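Local structure of probable tagatose 6-phosphate kinase (Sinorhizobium meliloti, 3TXV) at residues A29-H42 with R73-P85. The protein probably acts as a tagatose-6-phosphate kinase in carbohydrate metabolism, and is a member of the GatZ/KbaZ-like family linked to tagatose-bisphosphate aldolase. Numbering follows the deposited sequence.
Sequences AHPLVIEAAMLRAH and RFVGAIADRIEFP
In the outer helical layer of a TIM barrel, helices 31-43 and 68-81, which follow the first and second strands, pack through Ile-34, Met-38 and Ile-78; over residues 31-42 and 73-81 their axes come within 9.7 Å and cross at -55°. Ile-78 is a knob in the hole formed by Pro-31, Ile-34, Glu-35 and Met-38. Its CD1 meets Ile-34 CG2 at 3.7 Å, while CG2 rests on the backbone of Glu-35 and against Met-38 SE. The selenomethionine Met-38 enters with CG anti to the carbonyl carbon (chi1 -78°) and runs on extended, which carries CE to Val-75 CG1 and Ala-79 CB. Nearer its root, Met-38 CG lies over the centre of the Phe-84 ring in a CH-pi contact, 4.1 Å from the centroid, with SE obliquely placed in a Met-aromatic contact. Pro-85 CD covers the opposite face of that ring, whose edge points at the face of His-42 in a T-shaped pair with planes at 87°. A Schellman motif, with Phe-84 N bonded to Ala-79 O at 2.8 Å and Glu-83 as C-prime, ends helix 68-81 just before Phe-84. Ile-82 CD1 touches Met-38 CB and Leu-39 CD2. The rim of Phe-74 meets Pro-31 CD and, through CE2, Ile-34 CD1 at 3.8 Å. Without this ring, as with an alanine here, both atoms would probably lose their support and face a gap toward helix 68-81. Glu-35 sends its carboxylate past Ile-82 to a salt bridge with Lys-408 of helix 407-424, which also packs on Leu-32 and Ala-36. Beneath the pair, strand 48-53 meets Ile-34 and Met-38, and Ile-89 of strand 89-96 touches Met-38, Val-75, Ala-79 and Phe-84, joining both helices to the barrel wall.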
loop_
_atom_site.group_PDB
_atom_site.type_symbol
_atom_site.label_atom_id
_atom_site.label_comp_id
_atom_site.label_asym_id
_atom_site.label_seq_id
_atom_site.Cartn_x
_atom_site.Cartn_y
_atom_site.Cartn_z
ATOM N N ALA A 29 2.334 4.455 -4.214
ATOM C CA ALA A 29 3.236 4.758 -5.286
ATOM C C ALA A 29 3.514 6.233 -5.267
ATOM O O ALA A 29 4.413 6.691 -5.972
ATOM C CB ALA A 29 2.595 4.390 -6.601
ATOM N N HIS A 30 2.742 6.981 -4.475
ATOM C CA HIS A 30 2.717 8.440 -4.594
ATOM C C HIS A 30 3.950 9.076 -3.973
ATOM O O HIS A 30 4.196 8.879 -2.790
ATOM C CB HIS A 30 1.432 9.041 -3.987
ATOM C CG HIS A 30 1.147 10.429 -4.471
ATOM N ND1 HIS A 30 1.892 11.520 -4.078
ATOM C CD2 HIS A 30 0.240 10.894 -5.361
ATOM C CE1 HIS A 30 1.444 12.602 -4.692
ATOM N NE2 HIS A 30 0.446 12.249 -5.480
ATOM N N PRO A 31 4.723 9.844 -4.773
ATOM C CA PRO A 31 5.929 10.585 -4.335
ATOM C C PRO A 31 5.765 11.320 -3.000
ATOM O O PRO A 31 6.652 11.224 -2.141
ATOM C CB PRO A 31 6.154 11.604 -5.454
ATOM C CG PRO A 31 5.100 11.336 -6.510
ATOM C CD PRO A 31 4.513 9.976 -6.223
ATOM N N LEU A 32 4.655 12.047 -2.811
ATOM C CA LEU A 32 4.457 12.748 -1.556
ATOM C C LEU A 32 4.161 11.830 -0.394
ATOM O O LEU A 32 4.560 12.129 0.724
ATOM C CB LEU A 32 3.382 13.798 -1.660
ATOM C CG LEU A 32 3.787 15.017 -2.470
ATOM C CD1 LEU A 32 2.523 15.743 -2.952
ATOM C CD2 LEU A 32 4.688 15.953 -1.658
ATOM N N VAL A 33 3.463 10.719 -0.624
ATOM C CA VAL A 33 3.281 9.753 0.459
ATOM C C VAL A 33 4.646 9.125 0.827
ATOM O O VAL A 33 4.972 8.974 1.994
ATOM C CB VAL A 33 2.218 8.645 0.150
ATOM C CG1 VAL A 33 2.163 7.592 1.287
ATOM C CG2 VAL A 33 0.860 9.245 -0.068
ATOM N N ILE A 34 5.461 8.795 -0.159
ATOM C CA ILE A 34 6.746 8.230 0.178
ATOM C C ILE A 34 7.581 9.230 1.019
ATOM O O ILE A 34 8.035 8.882 2.129
ATOM C CB ILE A 34 7.486 7.724 -1.079
ATOM C CG1 ILE A 34 6.835 6.429 -1.566
ATOM C CG2 ILE A 34 8.954 7.448 -0.773
ATOM C CD1 ILE A 34 6.759 6.337 -3.064
ATOM N N GLU A 35 7.749 10.458 0.497
ATOM C CA GLU A 35 8.427 11.562 1.184
ATOM C C GLU A 35 7.909 11.680 2.599
ATOM O O GLU A 35 8.685 11.778 3.541
ATOM C CB GLU A 35 8.184 12.859 0.421
ATOM C CG GLU A 35 8.782 14.181 1.008
ATOM C CD GLU A 35 8.770 15.313 -0.043
ATOM O OE1 GLU A 35 8.417 15.044 -1.228
ATOM O OE2 GLU A 35 9.128 16.461 0.286
ATOM N N ALA A 36 6.591 11.640 2.745
ATOM C CA ALA A 36 5.955 11.757 4.050
ATOM C C ALA A 36 6.211 10.553 4.955
ATOM O O ALA A 36 6.416 10.693 6.160
ATOM C CB ALA A 36 4.478 11.977 3.873
ATOM N N ALA A 37 6.200 9.372 4.367
ATOM C CA ALA A 37 6.531 8.166 5.104
ATOM C C ALA A 37 7.944 8.242 5.575
ATOM O O ALA A 37 8.225 7.946 6.717
ATOM C CB ALA A 37 6.320 6.918 4.262
HETATM N N MSE A 38 8.846 8.636 4.703
HETATM C CA MSE A 38 10.221 8.753 5.137
HETATM C C MSE A 38 10.339 9.747 6.313
HETATM O O MSE A 38 10.792 9.369 7.379
HETATM C CB MSE A 38 11.137 9.103 3.965
HETATM C CG MSE A 38 11.484 7.931 3.056
HETATM SE SE MSE A 38 11.972 8.745 1.407
HETATM C CE MSE A 38 12.984 7.388 0.485
ATOM N N LEU A 39 9.864 10.983 6.141
ATOM C CA LEU A 39 9.943 12.012 7.184
ATOM C C LEU A 39 9.490 11.545 8.561
ATOM O O LEU A 39 10.084 11.921 9.575
ATOM C CB LEU A 39 9.200 13.294 6.780
ATOM C CG LEU A 39 9.851 14.156 5.669
ATOM C CD1 LEU A 39 9.025 15.379 5.313
ATOM C CD2 LEU A 39 11.289 14.591 6.004
ATOM N N ARG A 40 8.453 10.725 8.620
ATOM C CA ARG A 40 7.999 10.238 9.909
ATOM C C ARG A 40 8.983 9.215 10.471
ATOM O O ARG A 40 9.394 9.317 11.642
ATOM C CB ARG A 40 6.577 9.691 9.810
ATOM C CG ARG A 40 6.182 8.726 10.912
ATOM C CD ARG A 40 6.117 9.364 12.254
ATOM N NE ARG A 40 5.400 10.627 12.175
ATOM C CZ ARG A 40 4.868 11.257 13.215
ATOM N NH1 ARG A 40 4.958 10.736 14.428
ATOM N NH2 ARG A 40 4.233 12.406 13.037
ATOM N N ALA A 41 9.372 8.237 9.654
ATOM C CA ALA A 41 10.409 7.296 10.057
ATOM C C ALA A 41 11.632 8.033 10.629
ATOM O O ALA A 41 12.090 7.713 11.725
ATOM C CB ALA A 41 10.803 6.417 8.909
ATOM N N HIS A 42 12.046 9.107 10.012
ATOM C CA HIS A 42 13.183 9.825 10.488
ATOM C C HIS A 42 12.935 10.277 11.897
ATOM O O HIS A 42 13.803 10.249 12.716
ATOM C CB HIS A 42 13.395 11.035 9.625
ATOM C CG HIS A 42 14.823 11.447 9.512
ATOM N ND1 HIS A 42 15.264 12.349 8.573
ATOM C CD2 HIS A 42 15.910 11.062 10.209
ATOM C CE1 HIS A 42 16.565 12.505 8.701
ATOM N NE2 HIS A 42 16.977 11.739 9.690
ATOM N N ARG A 73 15.099 3.521 -7.831
ATOM C CA ARG A 73 15.824 4.750 -8.002
ATOM C C ARG A 73 14.852 5.909 -7.839
ATOM O O ARG A 73 15.209 6.961 -7.313
ATOM C CB ARG A 73 16.501 4.762 -9.375
ATOM N N PHE A 74 13.626 5.707 -8.311
ATOM C CA PHE A 74 12.487 6.556 -7.969
ATOM C C PHE A 74 12.427 6.863 -6.457
ATOM O O PHE A 74 12.533 8.015 -6.046
ATOM C CB PHE A 74 11.208 5.852 -8.446
ATOM C CG PHE A 74 9.930 6.562 -8.079
ATOM C CD1 PHE A 74 9.496 7.663 -8.814
ATOM C CD2 PHE A 74 9.148 6.099 -7.023
ATOM C CE1 PHE A 74 8.334 8.309 -8.476
ATOM C CE2 PHE A 74 7.982 6.738 -6.683
ATOM C CZ PHE A 74 7.561 7.839 -7.403
ATOM N N VAL A 75 12.265 5.828 -5.640
ATOM C CA VAL A 75 12.325 5.965 -4.190
ATOM C C VAL A 75 13.665 6.611 -3.720
ATOM O O VAL A 75 13.690 7.440 -2.797
ATOM C CB VAL A 75 12.063 4.596 -3.484
ATOM C CG1 VAL A 75 12.136 4.720 -1.981
ATOM C CG2 VAL A 75 10.698 4.057 -3.832
ATOM N N GLY A 76 14.779 6.248 -4.334
ATOM C CA GLY A 76 16.038 6.867 -3.947
ATOM C C GLY A 76 16.135 8.381 -4.199
ATOM O O GLY A 76 16.795 9.122 -3.446
ATOM N N ALA A 77 15.472 8.836 -5.258
ATOM C CA ALA A 77 15.498 10.235 -5.647
ATOM C C ALA A 77 14.873 11.136 -4.562
ATOM O O ALA A 77 15.404 12.210 -4.212
ATOM C CB ALA A 77 14.785 10.399 -6.975
ATOM N N ILE A 78 13.742 10.658 -4.048
ATOM C CA ILE A 78 12.980 11.251 -2.956
ATOM C C ILE A 78 13.872 11.359 -1.705
ATOM O O ILE A 78 13.963 12.419 -1.077
ATOM C CB ILE A 78 11.714 10.375 -2.701
ATOM C CG1 ILE A 78 10.811 10.414 -3.915
ATOM C CG2 ILE A 78 10.928 10.816 -1.514
ATOM C CD1 ILE A 78 9.706 9.427 -3.836
ATOM N N ALA A 79 14.543 10.256 -1.374
ATOM C CA ALA A 79 15.371 10.162 -0.186
ATOM C C ALA A 79 16.392 11.264 -0.201
ATOM O O ALA A 79 16.620 11.940 0.798
ATOM C CB ALA A 79 16.065 8.819 -0.144
ATOM N N ASP A 80 17.014 11.436 -1.355
ATOM C CA ASP A 80 18.034 12.455 -1.499
ATOM C C ASP A 80 17.415 13.831 -1.273
ATOM O O ASP A 80 17.842 14.540 -0.359
ATOM C CB ASP A 80 18.687 12.402 -2.884
ATOM C CG ASP A 80 19.378 11.098 -3.158
ATOM O OD1 ASP A 80 19.614 10.287 -2.210
ATOM O OD2 ASP A 80 19.681 10.909 -4.354
ATOM N N ARG A 81 16.418 14.198 -2.084
ATOM C CA ARG A 81 15.777 15.506 -1.967
ATOM C C ARG A 81 15.638 15.982 -0.497
ATOM O O ARG A 81 15.643 17.192 -0.231
ATOM C CB ARG A 81 14.401 15.512 -2.671
ATOM C CG ARG A 81 14.388 15.683 -4.196
ATOM N N ILE A 82 15.540 15.025 0.432
ATOM C CA ILE A 82 15.234 15.283 1.854
ATOM C C ILE A 82 16.285 14.728 2.821
ATOM O O ILE A 82 15.986 14.526 4.007
ATOM C CB ILE A 82 13.819 14.716 2.271
ATOM C CG1 ILE A 82 13.722 13.206 2.017
ATOM C CG2 ILE A 82 12.706 15.434 1.523
ATOM C CD1 ILE A 82 12.703 12.488 2.861
ATOM N N GLU A 83 17.494 14.456 2.323
ATOM C CA GLU A 83 18.583 13.888 3.137
ATOM C C GLU A 83 18.116 12.695 4.005
ATOM O O GLU A 83 18.231 12.718 5.250
ATOM C CB GLU A 83 19.241 14.959 4.043
ATOM C CG GLU A 83 19.035 16.436 3.636
ATOM C CD GLU A 83 20.204 17.011 2.840
ATOM O OE1 GLU A 83 20.324 16.722 1.615
ATOM O OE2 GLU A 83 21.000 17.765 3.459
ATOM N N PHE A 84 17.589 11.667 3.362
ATOM C CA PHE A 84 17.211 10.462 4.063
ATOM C C PHE A 84 18.075 9.317 3.592
ATOM O O PHE A 84 18.228 9.101 2.411
ATOM C CB PHE A 84 15.770 10.128 3.801
ATOM C CG PHE A 84 15.302 8.958 4.557
ATOM C CD1 PHE A 84 15.412 7.714 4.046
ATOM C CD2 PHE A 84 14.783 9.095 5.796
ATOM C CE1 PHE A 84 15.012 6.658 4.749
ATOM C CE2 PHE A 84 14.385 8.017 6.496
ATOM C CZ PHE A 84 14.487 6.811 5.973
ATOM N N PRO A 85 18.705 8.614 4.516
ATOM C CA PRO A 85 19.593 7.519 4.143
ATOM C C PRO A 85 18.972 6.255 3.587
ATOM O O PRO A 85 18.140 5.647 4.208
ATOM C CB PRO A 85 20.290 7.198 5.447
ATOM C CG PRO A 85 19.396 7.626 6.454
ATOM C CD PRO A 85 18.664 8.796 5.965
#